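Local coordinates for hypothetical protein (Pseudomonas aeruginosa, PDB 2H9F), which probably isomerises methylaconitate as a member of the PrpF family, with a diaminopimelate-epimerase-like fold, at residues C105-T110 with M377-R382; A217-V222 with G319-A324; P277-V282 with R306-G311; D300-V305 with G343-V348. All blocks are in the same frame, centred on the assembly; numbering follows the deposited sequence.

Contact 1, where helix 106-118 meets the long strand 369-386, lies 18 to 24 Å from the others, centre to centre, and touches contact 2 where Met377 packs on Val323. Contacts 2, 3 and 4 have centres 10 to 18 Å apart. Strand 220-225 of contact 2 pairs with strand 278-283 of contact 3, and contacts 3 and 4 share strand 303-309, which also neighbours strand 347-352. Along the chain contact 1 encloses all the rest; contact 3 falls between the two segments of contact 2, and the segments of contact 4 alternate with those of contacts 2 and 3. This is consistent with the two-lobed PrpF fold, each lobe built of strands around a helix.

Contact 1. Residues C105-T110 with M377-R382; sequences CGNLST and MSRSAR
The carbonyl oxygen of Asn107 is gripped twice by Thr110, through the backbone N and, at 2.9 Å, through the hydroxyl Thr110 OG1, both coming from the same face of the carbonyl plane. With OG1 lying anti to its own carbonyl carbon (chi1 -35°), the hydroxyl bonds back to the helix while still resting against the strand, Thr110 OG1 being 3.4 Å from Arg379 CB. The methyl, Thr110 CG2, packs 3.6 Å from Ser380 O and also touches the small CB of Ala381. Threonine suits this buried place because its hydroxyl is satisfied within the helix and its methyl fills the gap to the strand.

Arg379 extends from CG to NE and brings its guanidinium to the first helical turn. The amide of Asn107 stacks on one face, the planes 20° apart, with Asn107 OD1 3.6 Å from Arg379 NE; that oxygen takes its hydrogen bond from Thr19 N. Selenium of Met377, in the same strand, covers the opposite face. At the edge, Gly106 O lies 3.1 Å from Arg379 NH1, and glycine, having no CB, lets the group come close to the backbone. Beyond it Cys105 SG accepts from Leu108 N at 3.4 Å (163°), and Ser109 N and OG reach Cys105 O from opposite faces.

Farther along the strand, Arg382 forms a salt bridge with Asp60 of the second subunit. A cysteine N-cap opening a helix that is surrounded by strands, among them 71-77, 85-92 and 175-180, is consistent with the diaminopimelate-epimerase-like fold of PrpF proteins.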
loop_
_atom_site.group_PDB
_atom_site.type_symbol
_atom_site.label_atom_id
_atom_site.label_comp_id
_atom_site.label_asym_id
_atom_site.label_seq_id
_atom_site.Cartn_x
_atom_site.Cartn_y
_atom_site.Cartn_z
ATOM N N CYS A 105 13.679 -9.766 9.618
ATOM C CA CYS A 105 12.581 -8.947 10.043
ATOM C C CYS A 105 12.071 -9.478 11.386
ATOM O O CYS A 105 11.423 -10.526 11.465
ATOM C CB CYS A 105 11.471 -8.993 8.984
ATOM S SG CYS A 105 10.277 -7.795 9.351
ATOM N N GLY A 106 12.385 -8.750 12.439
ATOM C CA GLY A 106 11.929 -9.101 13.763
ATOM C C GLY A 106 10.425 -8.991 13.880
ATOM O O GLY A 106 9.804 -9.697 14.694
ATOM N N ASN A 107 9.820 -8.103 13.074
ATOM C CA ASN A 107 8.340 -7.953 13.095
ATOM C C ASN A 107 7.684 -9.189 12.503
ATOM O O ASN A 107 6.777 -9.753 13.163
ATOM C CB ASN A 107 7.868 -6.636 12.460
ATOM C CG ASN A 107 8.018 -5.481 13.424
ATOM O OD1 ASN A 107 7.144 -5.238 14.271
ATOM N ND2 ASN A 107 9.156 -4.819 13.374
ATOM N N LEU A 108 8.199 -9.657 11.339
ATOM C CA LEU A 108 7.649 -10.868 10.732
ATOM C C LEU A 108 7.978 -12.150 11.500
ATOM O O LEU A 108 7.258 -13.130 11.351
ATOM C CB LEU A 108 7.953 -10.992 9.226
ATOM C CG LEU A 108 7.129 -10.096 8.282
ATOM C CD1 LEU A 108 7.271 -10.595 6.866
ATOM C CD2 LEU A 108 5.618 -9.896 8.632
ATOM N N SER A 109 8.999 -12.143 12.361
ATOM C CA SER A 109 9.212 -13.259 13.335
ATOM C C SER A 109 7.969 -13.616 14.118
ATOM O O SER A 109 7.679 -14.784 14.347
ATOM C CB SER A 109 10.304 -12.879 14.341
ATOM O OG SER A 109 11.486 -12.571 13.635
ATOM N N THR A 110 7.240 -12.591 14.544
ATOM C CA THR A 110 6.010 -12.811 15.261
ATOM C C THR A 110 5.097 -13.669 14.380
ATOM O O THR A 110 4.558 -14.644 14.857
ATOM C CB THR A 110 5.330 -11.490 15.626
ATOM O OG1 THR A 110 6.321 -10.483 15.918
ATOM C CG2 THR A 110 4.434 -11.681 16.816
HETATM N N MSE A 377 10.941 -9.064 23.878
HETATM C CA MSE A 377 9.963 -8.030 23.526
HETATM C C MSE A 377 8.638 -8.671 23.188
HETATM O O MSE A 377 8.567 -9.869 22.990
HETATM C CB MSE A 377 10.469 -7.243 22.345
HETATM C CG MSE A 377 10.671 -8.119 21.101
HETATM SE SE MSE A 377 11.722 -7.225 19.743
HETATM C CE MSE A 377 13.468 -7.391 20.486
ATOM N N SER A 378 7.577 -7.875 23.151
ATOM C CA SER A 378 6.254 -8.363 22.849
ATOM C C SER A 378 5.733 -7.750 21.561
ATOM O O SER A 378 5.868 -6.535 21.307
ATOM C CB SER A 378 5.289 -7.988 23.973
ATOM O OG SER A 378 5.564 -8.760 25.126
ATOM N N ARG A 379 5.118 -8.594 20.748
ATOM C CA ARG A 379 4.461 -8.139 19.515
ATOM C C ARG A 379 3.172 -8.894 19.355
ATOM O O ARG A 379 2.687 -9.530 20.312
ATOM C CB ARG A 379 5.433 -8.344 18.348
ATOM C CG ARG A 379 6.599 -7.382 18.465
ATOM C CD ARG A 379 7.467 -7.311 17.278
ATOM N NE ARG A 379 8.386 -6.197 17.490
ATOM C CZ ARG A 379 9.665 -6.146 17.083
ATOM N NH1 ARG A 379 10.258 -7.169 16.427
ATOM N NH2 ARG A 379 10.371 -5.041 17.367
ATOM N N SER A 380 2.542 -8.756 18.198
ATOM C CA SER A 380 1.317 -9.490 17.929
ATOM C C SER A 380 1.322 -9.817 16.462
ATOM O O SER A 380 2.027 -9.179 15.715
ATOM C CB SER A 380 0.090 -8.667 18.275
ATOM O OG SER A 380 -0.080 -7.575 17.386
ATOM N N ALA A 381 0.499 -10.782 16.076
ATOM C CA ALA A 381 0.354 -11.230 14.684
ATOM C C ALA A 381 -1.111 -11.619 14.431
ATOM O O ALA A 381 -1.819 -12.038 15.336
ATOM C CB ALA A 381 1.202 -12.381 14.441
ATOM N N ARG A 382 -1.570 -11.490 13.193
ATOM C CA ARG A 382 -2.827 -12.111 12.819
ATOM C C ARG A 382 -2.904 -12.415 11.330
ATOM O O ARG A 382 -2.289 -11.726 10.479
ATOM C CB ARG A 382 -4.042 -11.235 13.203
ATOM C CG ARG A 382 -4.070 -9.893 12.607
ATOM C CD ARG A 382 -5.313 -9.056 13.110
ATOM N NE ARG A 382 -6.456 -9.388 12.344
ATOM C CZ ARG A 382 -6.962 -8.684 11.338
ATOM N NH1 ARG A 382 -6.509 -7.506 10.945
ATOM N NH2 ARG A 382 -8.020 -9.172 10.737
#

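Contact 2. Residues A217-V222 with G319-A324; sequences AGIPTV and GTAAVA
Two flat carbonyl groups, those of Ala217 and Ile219, face the methyl of Ala324. Ala217 O comes to 3.0 Å from Ala324 CB, a tight approach, whereas Ile219 O stands 4.0 Å from Ala324 CB. Above the plane of the Ile219 carbonyl, and off its lone pairs, lies Thr221 OG1, which donates to that oxygen and touches Ala324 CB at 3.4 Å. A small alanine suits a helix surface pressed this closely against polar backbone. Ala324 N also nears Ala217 O, but at a poor angle; its hydrogen bond goes to Thr320 O within the helix.

The loop joins strands 208-216 and 220-225 of a hairpin, and its tip is a classic gamma turn centred on Gly218 (phi 81°), closed by a weak bond from Ile219 N to Ala217 O. Helix 319-330 lays its first turn across this tip. Lacking a side chain, Gly218 sets its CA 3.6 Å from Thr320 O and 3.7 Å from Val323 CG1, the branch anti to the backbone N (chi1 167°).

Ile219 packs against the start of the helix as well; its side chain has its nearest atoms about 4 Å from a sulfate ion, probably from the crystallisation liquor. The branched isoleucine spans two helical residues: CB lies 3.5 Å from Thr320 OG1, CD1 meets the same hydroxyl oxygen, and CG2 makes a looser apolar contact with Ala321 CB.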
loop_
_atom_site.group_PDB
_atom_site.type_symbol
_atom_site.label_atom_id
_atom_site.label_comp_id
_atom_site.label_asym_id
_atom_site.label_seq_id
_atom_site.Cartn_x
_atom_site.Cartn_y
_atom_site.Cartn_z
ATOM N N ALA A 217 24.172 -1.919 22.476
ATOM C CA ALA A 217 23.253 -3.056 22.576
ATOM C C ALA A 217 21.976 -2.599 21.935
ATOM O O ALA A 217 21.399 -1.639 22.391
ATOM C CB ALA A 217 22.987 -3.443 24.032
ATOM N N GLY A 218 21.568 -3.257 20.861
ATOM C CA GLY A 218 20.489 -2.766 20.010
ATOM C C GLY A 218 21.055 -1.723 19.067
ATOM O O GLY A 218 21.084 -1.919 17.836
ATOM N N ILE A 219 21.506 -0.618 19.659
ATOM C CA ILE A 219 22.116 0.483 18.937
ATOM C C ILE A 219 23.008 1.203 19.946
ATOM O O ILE A 219 22.688 1.222 21.114
ATOM C CB ILE A 219 21.035 1.408 18.349
ATOM C CG1 ILE A 219 21.648 2.368 17.326
ATOM C CG2 ILE A 219 20.312 2.182 19.414
ATOM C CD1 ILE A 219 20.632 2.892 16.289
ATOM N N PRO A 220 24.155 1.748 19.517
ATOM C CA PRO A 220 24.935 2.571 20.446
ATOM C C PRO A 220 24.073 3.709 21.000
ATOM O O PRO A 220 23.479 4.453 20.227
ATOM C CB PRO A 220 26.064 3.095 19.568
ATOM C CG PRO A 220 26.263 1.982 18.589
ATOM C CD PRO A 220 24.807 1.688 18.214
ATOM N N THR A 221 23.942 3.760 22.322
ATOM C CA THR A 221 23.129 4.730 22.994
ATOM C C THR A 221 23.891 5.352 24.165
ATOM O O THR A 221 24.585 4.664 24.930
ATOM C CB THR A 221 21.802 4.070 23.530
ATOM O OG1 THR A 221 21.190 3.295 22.488
ATOM C CG2 THR A 221 20.820 5.121 24.025
ATOM N N VAL A 222 23.785 6.668 24.259
ATOM C CA VAL A 222 24.240 7.431 25.402
ATOM C C VAL A 222 23.052 7.737 26.298
ATOM O O VAL A 222 22.112 8.436 25.895
ATOM C CB VAL A 222 24.886 8.768 24.976
ATOM C CG1 VAL A 222 25.505 9.416 26.180
ATOM C CG2 VAL A 222 25.953 8.543 23.880
ATOM N N GLY A 319 12.857 1.173 17.875
ATOM C CA GLY A 319 12.997 -0.255 18.109
ATOM C C GLY A 319 14.333 -0.664 18.689
ATOM O O GLY A 319 14.412 -1.372 19.698
ATOM N N THR A 320 15.406 -0.257 18.041
ATOM C CA THR A 320 16.710 -0.670 18.535
ATOM C C THR A 320 17.028 -0.020 19.883
ATOM O O THR A 320 17.683 -0.613 20.711
ATOM C CB THR A 320 17.795 -0.385 17.510
ATOM O OG1 THR A 320 17.748 1.002 17.154
ATOM C CG2 THR A 320 17.549 -1.254 16.277
ATOM N N ALA A 321 16.497 1.170 20.124
ATOM C CA ALA A 321 16.701 1.851 21.411
ATOM C C ALA A 321 15.928 1.180 22.551
ATOM O O ALA A 321 16.366 1.193 23.711
ATOM C CB ALA A 321 16.379 3.305 21.287
ATOM N N ALA A 322 14.799 0.561 22.211
ATOM C CA ALA A 322 14.046 -0.246 23.166
ATOM C C ALA A 322 14.934 -1.412 23.609
ATOM O O ALA A 322 14.943 -1.757 24.766
ATOM C CB ALA A 322 12.802 -0.741 22.550
ATOM N N VAL A 323 15.712 -1.986 22.694
ATOM C CA VAL A 323 16.624 -3.087 23.072
ATOM C C VAL A 323 17.754 -2.620 24.008
ATOM O O VAL A 323 18.127 -3.323 24.967
ATOM C CB VAL A 323 17.141 -3.833 21.844
ATOM C CG1 VAL A 323 18.339 -4.762 22.203
ATOM C CG2 VAL A 323 15.998 -4.625 21.221
ATOM N N ALA A 324 18.271 -1.425 23.731
ATOM C CA ALA A 324 19.320 -0.808 24.546
ATOM C C ALA A 324 18.794 -0.563 25.977
ATOM O O ALA A 324 19.489 -0.808 26.962
ATOM C CB ALA A 324 19.835 0.514 23.878
#

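Contact 3. Residues P277-V282 with R306-G311; sequences PKIAFV and RALSMG. With SO4 (sulfate ion), chain F.
Arg306, on strand 303-309 antiparallel to strand 278-283, begins its contact at CB, which sits over the face of the Phe281 ring in a CH-pi contact, 3.6 Å from the ring centroid and 21° off the normal. CG continues across the rim, 3.7 Å from Phe281 CE2; there the chain bends (chi2 -70°), and CD carries the tip away to Glu235 and Thr234, whose carbonyl oxygens take NE and NH2, while Tyr288 adds a cation-pi contact. A long arginine can thus cover a ring and still bring its charge to polar partners.

Phe281 and Arg306 are a hydrogen-bonded pair of these strands, with Phe281 N donating to Arg306 O at 2.8 Å and Arg306 N to Phe281 O. On the other face the non-hydrogen-bonded pair Ala280 and Ala307 bring their small CB atoms to 3.7 Å. Beside the phenylalanine, Ile279 CG2 packs alongside Leu308 CB, both chains pointing towards helix 244-260.

Where strand 278-283 starts and strand 303-309 ends, Lys278 NZ donates to Ser309 OG at 2.7 Å and to O4 of a sulfate, probably from the crystallisation liquor, that His275 ND1 also binds; a water accepts from both Lys278 NZ and Met310 N.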
loop_
_atom_site.group_PDB
_atom_site.type_symbol
_atom_site.label_atom_id
_atom_site.label_comp_id
_atom_site.label_asym_id
_atom_site.label_seq_id
_atom_site.Cartn_x
_atom_site.Cartn_y
_atom_site.Cartn_z
ATOM N N PRO A 277 25.553 7.715 17.923
ATOM C CA PRO A 277 24.720 7.026 18.905
ATOM C C PRO A 277 23.407 7.758 19.077
ATOM O O PRO A 277 23.300 8.908 18.682
ATOM C CB PRO A 277 25.555 7.117 20.178
ATOM C CG PRO A 277 26.289 8.373 20.035
ATOM C CD PRO A 277 26.703 8.366 18.569
ATOM N N LYS A 278 22.408 7.093 19.622
ATOM C CA LYS A 278 21.224 7.801 20.118
ATOM C C LYS A 278 21.520 8.433 21.478
ATOM O O LYS A 278 22.531 8.108 22.107
ATOM C CB LYS A 278 20.034 6.854 20.232
ATOM C CG LYS A 278 19.701 6.113 18.913
ATOM C CD LYS A 278 19.513 7.060 17.741
ATOM C CE LYS A 278 18.836 6.421 16.508
ATOM N NZ LYS A 278 18.647 7.448 15.378
ATOM N N ILE A 279 20.631 9.325 21.928
ATOM C CA ILE A 279 20.773 10.035 23.184
ATOM C C ILE A 279 19.428 9.938 23.876
ATOM O O ILE A 279 18.398 10.215 23.275
ATOM C CB ILE A 279 21.199 11.546 22.989
ATOM C CG1 ILE A 279 21.168 12.346 24.295
ATOM C CG2 ILE A 279 20.337 12.277 21.977
ATOM C CD1 ILE A 279 22.220 11.930 25.295
ATOM N N ALA A 280 19.433 9.494 25.131
ATOM C CA ALA A 280 18.171 9.356 25.872
ATOM C C ALA A 280 18.426 9.706 27.322
ATOM O O ALA A 280 19.543 9.583 27.822
ATOM C CB ALA A 280 17.650 7.929 25.768
ATOM N N PHE A 281 17.374 10.145 27.997
ATOM C CA PHE A 281 17.470 10.450 29.381
ATOM C C PHE A 281 16.409 9.669 30.114
ATOM O O PHE A 281 15.311 9.473 29.590
ATOM C CB PHE A 281 17.373 11.961 29.688
ATOM C CG PHE A 281 16.210 12.684 29.049
ATOM C CD1 PHE A 281 16.237 13.038 27.713
ATOM C CD2 PHE A 281 15.111 13.116 29.827
ATOM C CE1 PHE A 281 15.175 13.767 27.143
ATOM C CE2 PHE A 281 14.047 13.819 29.259
ATOM C CZ PHE A 281 14.073 14.149 27.938
ATOM N N VAL A 282 16.784 9.253 31.323
ATOM C CA VAL A 282 15.999 8.358 32.168
ATOM C C VAL A 282 15.683 8.971 33.528
ATOM O O VAL A 282 16.385 9.870 34.020
ATOM C CB VAL A 282 16.754 6.999 32.377
ATOM C CG1 VAL A 282 17.058 6.370 31.036
ATOM C CG2 VAL A 282 18.016 7.166 33.210
ATOM N N ARG A 306 13.122 8.889 27.758
ATOM C CA ARG A 306 12.860 9.785 26.639
ATOM C C ARG A 306 14.082 9.733 25.725
ATOM O O ARG A 306 15.211 9.878 26.197
ATOM C CB ARG A 306 12.656 11.201 27.165
ATOM C CG ARG A 306 11.424 11.424 28.109
ATOM C CD ARG A 306 10.151 11.302 27.320
ATOM N NE ARG A 306 8.931 11.544 28.080
ATOM C CZ ARG A 306 8.232 10.628 28.748
ATOM N NH1 ARG A 306 8.661 9.384 28.887
ATOM N NH2 ARG A 306 7.102 10.989 29.338
ATOM N N ALA A 307 13.873 9.524 24.425
ATOM C CA ALA A 307 14.984 9.434 23.495
ATOM C C ALA A 307 14.812 10.388 22.345
ATOM O O ALA A 307 13.712 10.657 21.921
ATOM C CB ALA A 307 15.157 7.986 22.991
ATOM N N LEU A 308 15.931 10.880 21.824
ATOM C CA LEU A 308 15.920 11.686 20.614
ATOM C C LEU A 308 16.409 10.823 19.470
ATOM O O LEU A 308 17.316 10.012 19.641
ATOM C CB LEU A 308 16.834 12.914 20.743
ATOM C CG LEU A 308 16.329 14.044 21.636
ATOM C CD1 LEU A 308 16.717 13.782 23.055
ATOM C CD2 LEU A 308 16.864 15.418 21.210
ATOM N N SER A 309 15.792 10.984 18.304
ATOM C CA SER A 309 16.362 10.421 17.075
ATOM C C SER A 309 16.430 11.527 16.003
ATOM O O SER A 309 15.510 12.332 15.860
ATOM C CB SER A 309 15.542 9.239 16.560
ATOM O OG SER A 309 16.205 8.623 15.451
HETATM N N MSE A 310 17.543 11.583 15.292
HETATM C CA MSE A 310 17.714 12.589 14.252
HETATM C C MSE A 310 17.344 13.981 14.774
HETATM O O MSE A 310 16.680 14.757 14.091
HETATM C CB MSE A 310 16.875 12.219 13.021
HETATM C CG MSE A 310 17.141 10.801 12.511
HETATM SE SE MSE A 310 18.992 10.581 12.057
HETATM C CE MSE A 310 18.911 11.555 10.423
ATOM N N GLY A 311 17.774 14.290 15.990
ATOM C CA GLY A 311 17.711 15.660 16.483
ATOM C C GLY A 311 16.376 16.079 17.054
ATOM O O GLY A 311 16.156 17.262 17.322
HETATM S S SO4 F . 18.530 4.818 12.747
HETATM O O1 SO4 F . 19.881 4.302 12.461
HETATM O O2 SO4 F . 17.541 4.402 11.744
HETATM O O3 SO4 F . 18.123 4.172 13.996
HETATM O O4 SO4 F . 18.580 6.295 12.854
HETATM O O HOH W 1 19.649 9.920 15.921
#

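Contact 4. Residues D300-V305 with G343-V348; sequences DIDLLV and GERSAV
Strands 303-309 and 347-352 run parallel as neighbouring strands, and this contact lies where that pairing begins, with Asp302 and Leu303 against Val348. The carboxylate of Asp302 is turned across the incoming strand: OD2 stands 3.5 Å from Val348 CA and accepts a hydrogen bond from Arg349 N, the next residue along. CG lies beside the backbone N of Asp302 (chi1 -65°), which directs the group at the neighbouring backbone. A short acidic side chain suits this spot because it satisfies a peptide N-H at the strand's start, and the backbones of Asp302 and Arg349 are bonded as well.

Leu303 sends one branch into the same contact. Its CD2 meets Val348 CB at 4.0 Å, the two side chains crossing at a slant, and Val348 CG2 lies just beyond. Through their other apolar contacts Leu303 reaches Val336 and Ala339 of helix 335-339, and Val348 reaches Val359 of strand 355-366.

Arg345, in the loop before the strand, holds its guanidinium through NE to Gly342 O. Asp302 OD1 lies off the guanidinium's edge, 4.4 Å from Arg345 NH1, too long for a salt bridge although the charges are opposite.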
loop_
_atom_site.group_PDB
_atom_site.type_symbol
_atom_site.label_atom_id
_atom_site.label_comp_id
_atom_site.label_asym_id
_atom_site.label_seq_id
_atom_site.Cartn_x
_atom_site.Cartn_y
_atom_site.Cartn_z
ATOM N N ASP A 300 2.546 1.930 37.594
ATOM C CA ASP A 300 2.355 1.103 36.444
ATOM C C ASP A 300 3.645 0.881 35.679
ATOM O O ASP A 300 3.667 0.095 34.773
ATOM C CB ASP A 300 1.388 1.775 35.474
ATOM C CG ASP A 300 -0.038 1.869 36.006
ATOM O OD1 ASP A 300 -0.389 1.159 36.981
ATOM O OD2 ASP A 300 -0.798 2.652 35.372
ATOM N N ILE A 301 4.687 1.647 35.979
ATOM C CA ILE A 301 5.926 1.580 35.219
ATOM C C ILE A 301 7.100 1.420 36.168
ATOM O O ILE A 301 6.993 1.724 37.344
ATOM C CB ILE A 301 6.145 2.834 34.312
ATOM C CG1 ILE A 301 5.955 4.146 35.093
ATOM C CG2 ILE A 301 5.201 2.813 33.080
ATOM C CD1 ILE A 301 6.526 5.362 34.395
ATOM N N ASP A 302 8.224 0.972 35.624
ATOM C CA ASP A 302 9.460 0.815 36.366
ATOM C C ASP A 302 10.384 2.021 36.223
ATOM O O ASP A 302 11.191 2.288 37.106
ATOM C CB ASP A 302 10.179 -0.450 35.904
ATOM C CG ASP A 302 9.404 -1.725 36.211
ATOM O OD1 ASP A 302 9.213 -2.055 37.415
ATOM O OD2 ASP A 302 8.980 -2.424 35.259
ATOM N N LEU A 303 10.301 2.741 35.102
ATOM C CA LEU A 303 11.093 3.929 34.903
ATOM C C LEU A 303 10.529 4.741 33.739
ATOM O O LEU A 303 9.641 4.291 33.021
ATOM C CB LEU A 303 12.519 3.558 34.576
ATOM C CG LEU A 303 12.811 2.895 33.234
ATOM C CD1 LEU A 303 14.308 2.982 32.981
ATOM C CD2 LEU A 303 12.275 1.435 33.122
ATOM N N LEU A 304 11.058 5.942 33.571
ATOM C CA LEU A 304 10.714 6.795 32.435
ATOM C C LEU A 304 11.932 6.813 31.547
ATOM O O LEU A 304 13.028 6.872 32.058
ATOM C CB LEU A 304 10.481 8.219 32.883
ATOM C CG LEU A 304 9.245 8.454 33.792
ATOM C CD1 LEU A 304 9.431 9.759 34.589
ATOM C CD2 LEU A 304 8.017 8.460 32.912
ATOM N N VAL A 305 11.705 6.832 30.249
ATOM C CA VAL A 305 12.773 7.027 29.273
ATOM C C VAL A 305 12.253 7.969 28.171
ATOM O O VAL A 305 11.095 7.898 27.754
ATOM C CB VAL A 305 13.256 5.732 28.653
ATOM C CG1 VAL A 305 14.526 5.998 27.763
ATOM C CG2 VAL A 305 13.592 4.689 29.723
ATOM N N GLY A 343 19.154 -3.563 41.364
ATOM C CA GLY A 343 19.042 -4.998 41.507
ATOM C C GLY A 343 18.636 -5.703 40.235
ATOM O O GLY A 343 18.953 -5.275 39.127
ATOM N N GLU A 344 17.917 -6.799 40.401
ATOM C CA GLU A 344 17.554 -7.618 39.274
ATOM C C GLU A 344 16.418 -6.930 38.513
ATOM O O GLU A 344 15.398 -6.586 39.096
ATOM C CB GLU A 344 17.101 -8.983 39.775
ATOM C CG GLU A 344 17.064 -10.067 38.716
ATOM C CD GLU A 344 16.388 -11.340 39.225
ATOM O OE1 GLU A 344 16.670 -11.762 40.371
ATOM O OE2 GLU A 344 15.603 -11.933 38.462
ATOM N N ARG A 345 16.604 -6.721 37.221
ATOM C CA ARG A 345 15.589 -6.076 36.368
ATOM C C ARG A 345 15.620 -6.724 34.994
ATOM O O ARG A 345 15.858 -6.072 33.998
ATOM C CB ARG A 345 15.796 -4.554 36.232
ATOM C CG ARG A 345 15.710 -3.722 37.510
ATOM C CD ARG A 345 14.335 -3.680 38.191
ATOM N NE ARG A 345 14.613 -3.351 39.593
ATOM C CZ ARG A 345 13.720 -3.071 40.556
ATOM N NH1 ARG A 345 12.422 -3.000 40.279
ATOM N NH2 ARG A 345 14.149 -2.830 41.807
ATOM N N SER A 346 15.338 -8.014 34.939
ATOM C CA SER A 346 15.411 -8.730 33.684
ATOM C C SER A 346 14.209 -8.478 32.731
ATOM O O SER A 346 14.203 -8.928 31.590
ATOM C CB SER A 346 15.560 -10.205 33.987
ATOM O OG SER A 346 14.377 -10.693 34.568
ATOM N N ALA A 347 13.197 -7.781 33.230
ATOM C CA ALA A 347 12.112 -7.229 32.415
ATOM C C ALA A 347 11.733 -5.914 33.067
ATOM O O ALA A 347 11.603 -5.865 34.284
ATOM C CB ALA A 347 10.901 -8.151 32.418
ATOM N N VAL A 348 11.525 -4.875 32.263
ATOM C CA VAL A 348 11.050 -3.596 32.758
ATOM C C VAL A 348 9.982 -3.031 31.842
ATOM O O VAL A 348 10.042 -3.219 30.632
ATOM C CB VAL A 348 12.199 -2.537 32.842
ATOM C CG1 VAL A 348 13.201 -2.871 34.006
ATOM C CG2 VAL A 348 12.851 -2.383 31.520
#